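Local structure of glucoamylase (1LF6) at residues E435-I440 against Y502-G507; I531-F536 against Y574-D579. The protein hydrolyses terminal alpha-1,4-linked glucose units one after another from the non-reducing ends of glucan chains, releasing beta-D-glucose. All coordinates share one frame; numbering follows the deposited sequence.

How the interactions relate
Both interactions lie in the helical hairpin barrel of the glycoside hydrolase family 15 domain. From the N terminus, the loop after helix 414-428 comes first, carrying 435-440. Interaction 1 joins it to 502-507 and closes a largely helical excursion through helices 445-464 and 468-489. The chain then passes strands 516-519 and 524-527 and reaches 531-536. Interaction 2 ties that segment to 574-579, with helix 550-562 in the excursion between them. The two closures follow in series and neither nest nor cross. The centres of interactions 1 and 2 are about 9 Å apart. W437 meets D533, and R504 meets Y576, so four loops converge at the active-site end of the barrel.

Interaction 1: E435-I440 against Y502-G507; sequences ERWEEI and YIRIAG
E435 OE2 is gripped by R504 NH1, by the backbone N of W437 and by a water. The salt bridge from R504 NH1 to E435 OE2 is 3.0 Å long and almost straight, at 179° about the hydrogen. OE2 sits in the guanidinium plane, but NH1 comes from well above the carboxylate plane, as the two planes are 82° apart. W437 N reaches OE2 from the opposite face at 2.9 Å. Water 1 links the same oxygen to R504 NE.

The other oxygen serves the chain that follows. E435 OE1 accepts from E439 N at 2.9 Å and from I440 N at 3.2 Å. With CG wedged between the backbone N and the carbonyl carbon (chi1 35°), the carboxylate folds back over its own type I turn, 435-438. These bonds probably fix the rotation of E435, the likely proton acceptor. E438, the likely proton donor, starts its side chain away from 502-507; its OE2 bonds W341 and Q394.

R504 is extended and reaches across from its loop to the turn. Its NH1 also binds E439 OE1 at 2.9 Å, on the anti lone pair, which completes a salt-bridge network. Water 2 joins E439 OE1 to R504 NH2. W437 brings its ring edge to NH1, with CD1 3.8 Å from R504 NH1. I440 CG2 covers one guanidinium face near the rim. It also packs 3.7 Å from I505 CG2, as these two side chains run past each other in opposite directions.

W437 NE1 bonds D533 OD2, and Y576 makes a cation-pi contact with R504. The contact is buried between the loop joining helices 414-428 and 445-464 and the loop joining strands 501-502 and 516-519. I440 and R504 also pack on strand 516-519.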
# COMPACT_ATOMS: atom_id res chain seq x y z
N GLU A 435 2.89 -0.13 21.12
CA GLU A 435 3.31 -1.36 20.48
C GLU A 435 3.09 -1.20 18.98
O GLU A 435 2.71 -0.12 18.53
CB GLU A 435 2.54 -2.55 21.05
CG GLU A 435 1.09 -2.26 21.44
CD GLU A 435 0.25 -1.77 20.27
OE1 GLU A 435 0.05 -0.54 20.14
OE2 GLU A 435 -0.21 -2.61 19.48
N ARG A 436 3.31 -2.26 18.21
CA ARG A 436 3.22 -2.13 16.75
C ARG A 436 1.89 -1.71 16.12
O ARG A 436 1.86 -1.30 14.96
CB ARG A 436 3.77 -3.38 16.07
CG ARG A 436 2.93 -4.63 16.18
CD ARG A 436 3.65 -5.76 15.44
NE ARG A 436 2.85 -6.98 15.32
CZ ARG A 436 3.18 -8.01 14.55
NH1 ARG A 436 2.40 -9.08 14.49
NH2 ARG A 436 4.29 -7.97 13.84
N TRP A 437 0.78 -1.80 16.85
CA TRP A 437 -0.49 -1.38 16.27
C TRP A 437 -0.65 0.13 16.50
O TRP A 437 -1.64 0.73 16.08
CB TRP A 437 -1.65 -2.15 16.89
CG TRP A 437 -1.58 -3.65 16.68
CD1 TRP A 437 -1.90 -4.62 17.59
CD2 TRP A 437 -1.15 -4.35 15.49
NE1 TRP A 437 -1.69 -5.87 17.04
CE2 TRP A 437 -1.23 -5.73 15.76
CE3 TRP A 437 -0.70 -3.93 14.23
CZ2 TRP A 437 -0.89 -6.71 14.81
CZ3 TRP A 437 -0.35 -4.90 13.28
CH2 TRP A 437 -0.45 -6.27 13.59
N GLU A 438 0.34 0.73 17.16
CA GLU A 438 0.39 2.17 17.43
C GLU A 438 -0.75 2.69 18.30
O GLU A 438 -1.21 3.82 18.10
CB GLU A 438 0.38 2.93 16.11
CG GLU A 438 1.28 2.33 15.04
CD GLU A 438 1.40 3.21 13.82
OE1 GLU A 438 0.47 3.22 12.98
OE2 GLU A 438 2.42 3.93 13.71
N GLU A 439 -1.18 1.90 19.28
CA GLU A 439 -2.32 2.31 20.10
C GLU A 439 -2.14 2.40 21.61
O GLU A 439 -2.79 3.21 22.27
CB GLU A 439 -3.49 1.37 19.82
CG GLU A 439 -3.75 1.16 18.33
CD GLU A 439 -4.77 0.07 18.05
OE1 GLU A 439 -4.77 -0.95 18.77
OE2 GLU A 439 -5.57 0.23 17.10
N ILE A 440 -1.25 1.59 22.16
CA ILE A 440 -1.10 1.59 23.61
C ILE A 440 0.33 1.31 24.04
O ILE A 440 1.09 0.66 23.31
CB ILE A 440 -2.03 0.52 24.21
CG1 ILE A 440 -2.01 0.59 25.74
CG2 ILE A 440 -1.63 -0.86 23.70
CD1 ILE A 440 -3.06 -0.32 26.38
N TYR A 502 0.80 -15.23 27.33
CA TYR A 502 1.36 -13.90 27.17
C TYR A 502 0.16 -13.02 26.83
O TYR A 502 -0.71 -13.43 26.05
CB TYR A 502 2.34 -13.82 26.00
CG TYR A 502 3.69 -14.48 26.25
CD1 TYR A 502 4.01 -15.69 25.64
CD2 TYR A 502 4.62 -13.89 27.10
CE1 TYR A 502 5.24 -16.31 25.88
CE2 TYR A 502 5.85 -14.50 27.35
CZ TYR A 502 6.16 -15.71 26.74
OH TYR A 502 7.36 -16.33 27.02
N ILE A 503 0.09 -11.83 27.42
CA ILE A 503 -1.02 -10.94 27.11
C ILE A 503 -0.54 -9.96 26.05
O ILE A 503 0.64 -9.92 25.72
CB ILE A 503 -1.51 -10.18 28.37
CG1 ILE A 503 -0.40 -9.26 28.92
CG2 ILE A 503 -1.96 -11.18 29.41
CD1 ILE A 503 -0.80 -8.53 30.22
N ARG A 504 -1.46 -9.17 25.49
CA ARG A 504 -1.09 -8.21 24.47
C ARG A 504 -0.08 -7.20 25.02
O ARG A 504 0.97 -6.96 24.41
CB ARG A 504 -2.31 -7.45 23.97
CG ARG A 504 -1.95 -6.39 22.93
CD ARG A 504 -3.14 -5.57 22.47
NE ARG A 504 -2.73 -4.47 21.61
CZ ARG A 504 -3.50 -3.44 21.28
NH1 ARG A 504 -3.03 -2.48 20.49
NH2 ARG A 504 -4.74 -3.37 21.74
N ILE A 505 -0.40 -6.62 26.17
CA ILE A 505 0.50 -5.64 26.76
C ILE A 505 0.16 -5.40 28.23
O ILE A 505 -1.00 -5.32 28.61
CB ILE A 505 0.46 -4.33 25.93
CG1 ILE A 505 1.60 -3.40 26.34
CG2 ILE A 505 -0.90 -3.66 26.08
CD1 ILE A 505 1.91 -2.35 25.30
N ALA A 506 1.20 -5.32 29.05
CA ALA A 506 1.06 -5.09 30.49
C ALA A 506 1.31 -3.62 30.80
O ALA A 506 2.24 -3.02 30.26
CB ALA A 506 2.06 -5.97 31.25
N GLY A 507 0.50 -3.04 31.67
CA GLY A 507 0.65 -1.64 32.02
C GLY A 507 1.58 -1.42 33.21
O GLY A 507 2.20 -0.36 33.34
O HOH W 1 -0.19 -5.00 20.37
O HOH W 2 -5.92 -0.83 21.27

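Interaction 2: I531-F536 against Y574-D579; sequences IVDPSF and YRYNHD
N577 OD1 takes the backbone N-H of V532 at 2.8 Å. It ties the residue just before an Asx turn (D533 to S535) to a type II beta turn from Y576 to D579, in loops of the (alpha/alpha) barrel. The donor lies in the carbonyl plane of the N577 amide, with a C=O...N angle of 148°.

Within the Asx turn, D533 OD1 accepts from S535 N at 2.7 Å and from S535 OG at 2.6 Å. Both come from the same face of the carboxylate. The turn overlaps the start of the 3-10 segment, which begins at P534. CG of D533 stands opposite the backbone N (chi1 -176°), which turns a face of the carboxylate to R575 O, 2.9 Å from D533 CG. The S535 donors meet OD1 from the opposite face to R575 O, and W437 NE1 bonds OD2.

Weaker CH...O contacts run between the backbones. Y576 CA approaches V532 O at 3.2 Å, and D533 CA approaches R575 O at 3.4 Å.

Van der Waals packing completes the interface. V532 CG2 meets the N577 amide close to its plane, between OD1 and ND2. I531 lies side by side with Y576, touching through I531 CG2 and Y576 CB, and its CD1 meets the edge of the H578 ring. P534 sets its ring carbons against the carbonyls of Y574 and R575. Beyond the two segments, V532 and N577 both touch T562 of helix 550-562. The Y576 ring is covered on one face from within its own turn: D579 CB stands 3.6 Å above the ring plane, offset toward the rim.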
# COMPACT_ATOMS: atom_id res chain seq x y z
N ILE A 531 -6.98 -9.36 27.18
CA ILE A 531 -6.53 -9.12 25.81
C ILE A 531 -5.31 -9.89 25.33
O ILE A 531 -4.22 -9.75 25.89
CB ILE A 531 -6.23 -7.62 25.60
CG1 ILE A 531 -7.36 -6.77 26.23
CG2 ILE A 531 -6.08 -7.31 24.13
CD1 ILE A 531 -8.74 -7.00 25.64
N VAL A 532 -5.49 -10.71 24.29
CA VAL A 532 -4.38 -11.46 23.71
C VAL A 532 -4.15 -10.94 22.29
O VAL A 532 -5.05 -10.37 21.67
CB VAL A 532 -4.64 -13.00 23.70
CG1 VAL A 532 -4.68 -13.51 25.13
CG2 VAL A 532 -5.93 -13.33 22.96
N ASP A 533 -2.93 -11.13 21.79
CA ASP A 533 -2.53 -10.61 20.49
C ASP A 533 -1.53 -11.59 19.85
O ASP A 533 -0.53 -11.96 20.46
CB ASP A 533 -1.87 -9.25 20.73
CG ASP A 533 -1.48 -8.52 19.46
OD1 ASP A 533 -1.02 -9.18 18.50
OD2 ASP A 533 -1.62 -7.28 19.43
N PRO A 534 -1.79 -12.03 18.60
CA PRO A 534 -0.87 -12.97 17.94
C PRO A 534 0.54 -12.44 17.74
O PRO A 534 1.45 -13.19 17.40
CB PRO A 534 -1.58 -13.27 16.62
CG PRO A 534 -2.38 -12.06 16.38
CD PRO A 534 -2.93 -11.72 17.73
N SER A 535 0.73 -11.14 17.98
CA SER A 535 2.03 -10.50 17.83
C SER A 535 3.08 -11.12 18.75
O SER A 535 4.28 -10.93 18.54
CB SER A 535 1.93 -9.00 18.12
OG SER A 535 1.07 -8.36 17.20
N PHE A 536 2.64 -11.83 19.78
CA PHE A 536 3.59 -12.44 20.70
C PHE A 536 4.47 -13.42 19.94
O PHE A 536 5.57 -13.74 20.39
CB PHE A 536 2.87 -13.18 21.84
CG PHE A 536 2.33 -14.53 21.45
CD1 PHE A 536 1.18 -14.64 20.69
CD2 PHE A 536 3.00 -15.69 21.83
CE1 PHE A 536 0.69 -15.89 20.31
CE2 PHE A 536 2.53 -16.94 21.45
CZ PHE A 536 1.37 -17.04 20.69
N TYR A 574 -7.49 -12.13 14.15
CA TYR A 574 -7.71 -10.71 14.42
C TYR A 574 -6.41 -10.27 15.09
O TYR A 574 -5.66 -11.12 15.57
CB TYR A 574 -8.84 -10.49 15.43
CG TYR A 574 -10.23 -10.88 14.97
CD1 TYR A 574 -10.99 -10.02 14.19
CD2 TYR A 574 -10.78 -12.11 15.34
CE1 TYR A 574 -12.27 -10.36 13.79
CE2 TYR A 574 -12.07 -12.46 14.93
CZ TYR A 574 -12.81 -11.58 14.16
OH TYR A 574 -14.08 -11.92 13.77
N ARG A 575 -6.16 -8.97 15.13
CA ARG A 575 -4.95 -8.45 15.77
C ARG A 575 -5.00 -8.67 17.29
O ARG A 575 -3.97 -8.85 17.93
CB ARG A 575 -4.81 -6.95 15.52
CG ARG A 575 -4.92 -6.54 14.07
CD ARG A 575 -5.38 -5.09 13.99
NE ARG A 575 -4.30 -4.13 14.03
CZ ARG A 575 -4.45 -2.85 14.37
NH1 ARG A 575 -3.40 -2.04 14.36
NH2 ARG A 575 -5.63 -2.39 14.74
N TYR A 576 -6.21 -8.63 17.84
CA TYR A 576 -6.44 -8.84 19.28
C TYR A 576 -7.94 -8.74 19.55
O TYR A 576 -8.68 -8.20 18.72
CB TYR A 576 -5.69 -7.79 20.12
CG TYR A 576 -6.01 -6.35 19.76
CD1 TYR A 576 -7.15 -5.72 20.27
CD2 TYR A 576 -5.19 -5.63 18.90
CE1 TYR A 576 -7.46 -4.41 19.92
CE2 TYR A 576 -5.50 -4.31 18.54
CZ TYR A 576 -6.63 -3.71 19.06
OH TYR A 576 -6.94 -2.42 18.71
N ASN A 577 -8.40 -9.26 20.68
CA ASN A 577 -9.83 -9.21 20.99
C ASN A 577 -10.32 -7.78 21.14
O ASN A 577 -9.64 -6.93 21.72
CB ASN A 577 -10.15 -9.95 22.30
CG ASN A 577 -9.04 -10.85 22.76
OD1 ASN A 577 -7.91 -10.40 23.00
ND2 ASN A 577 -9.34 -12.14 22.89
N HIS A 578 -11.51 -7.52 20.61
CA HIS A 578 -12.16 -6.21 20.68
C HIS A 578 -11.54 -5.13 19.80
O HIS A 578 -11.78 -3.94 20.00
CB HIS A 578 -12.21 -5.74 22.14
CG HIS A 578 -12.79 -6.76 23.07
ND1 HIS A 578 -14.08 -7.23 22.95
CD2 HIS A 578 -12.24 -7.44 24.10
CE1 HIS A 578 -14.31 -8.15 23.87
NE2 HIS A 578 -13.20 -8.30 24.58
N ASP A 579 -10.75 -5.55 18.83
CA ASP A 579 -10.12 -4.62 17.90
C ASP A 579 -11.26 -3.90 17.18
O ASP A 579 -12.21 -4.54 16.71
CB ASP A 579 -9.24 -5.38 16.91
CG ASP A 579 -8.55 -4.47 15.90
OD1 ASP A 579 -8.65 -3.23 16.02
OD2 ASP A 579 -7.89 -5.01 14.99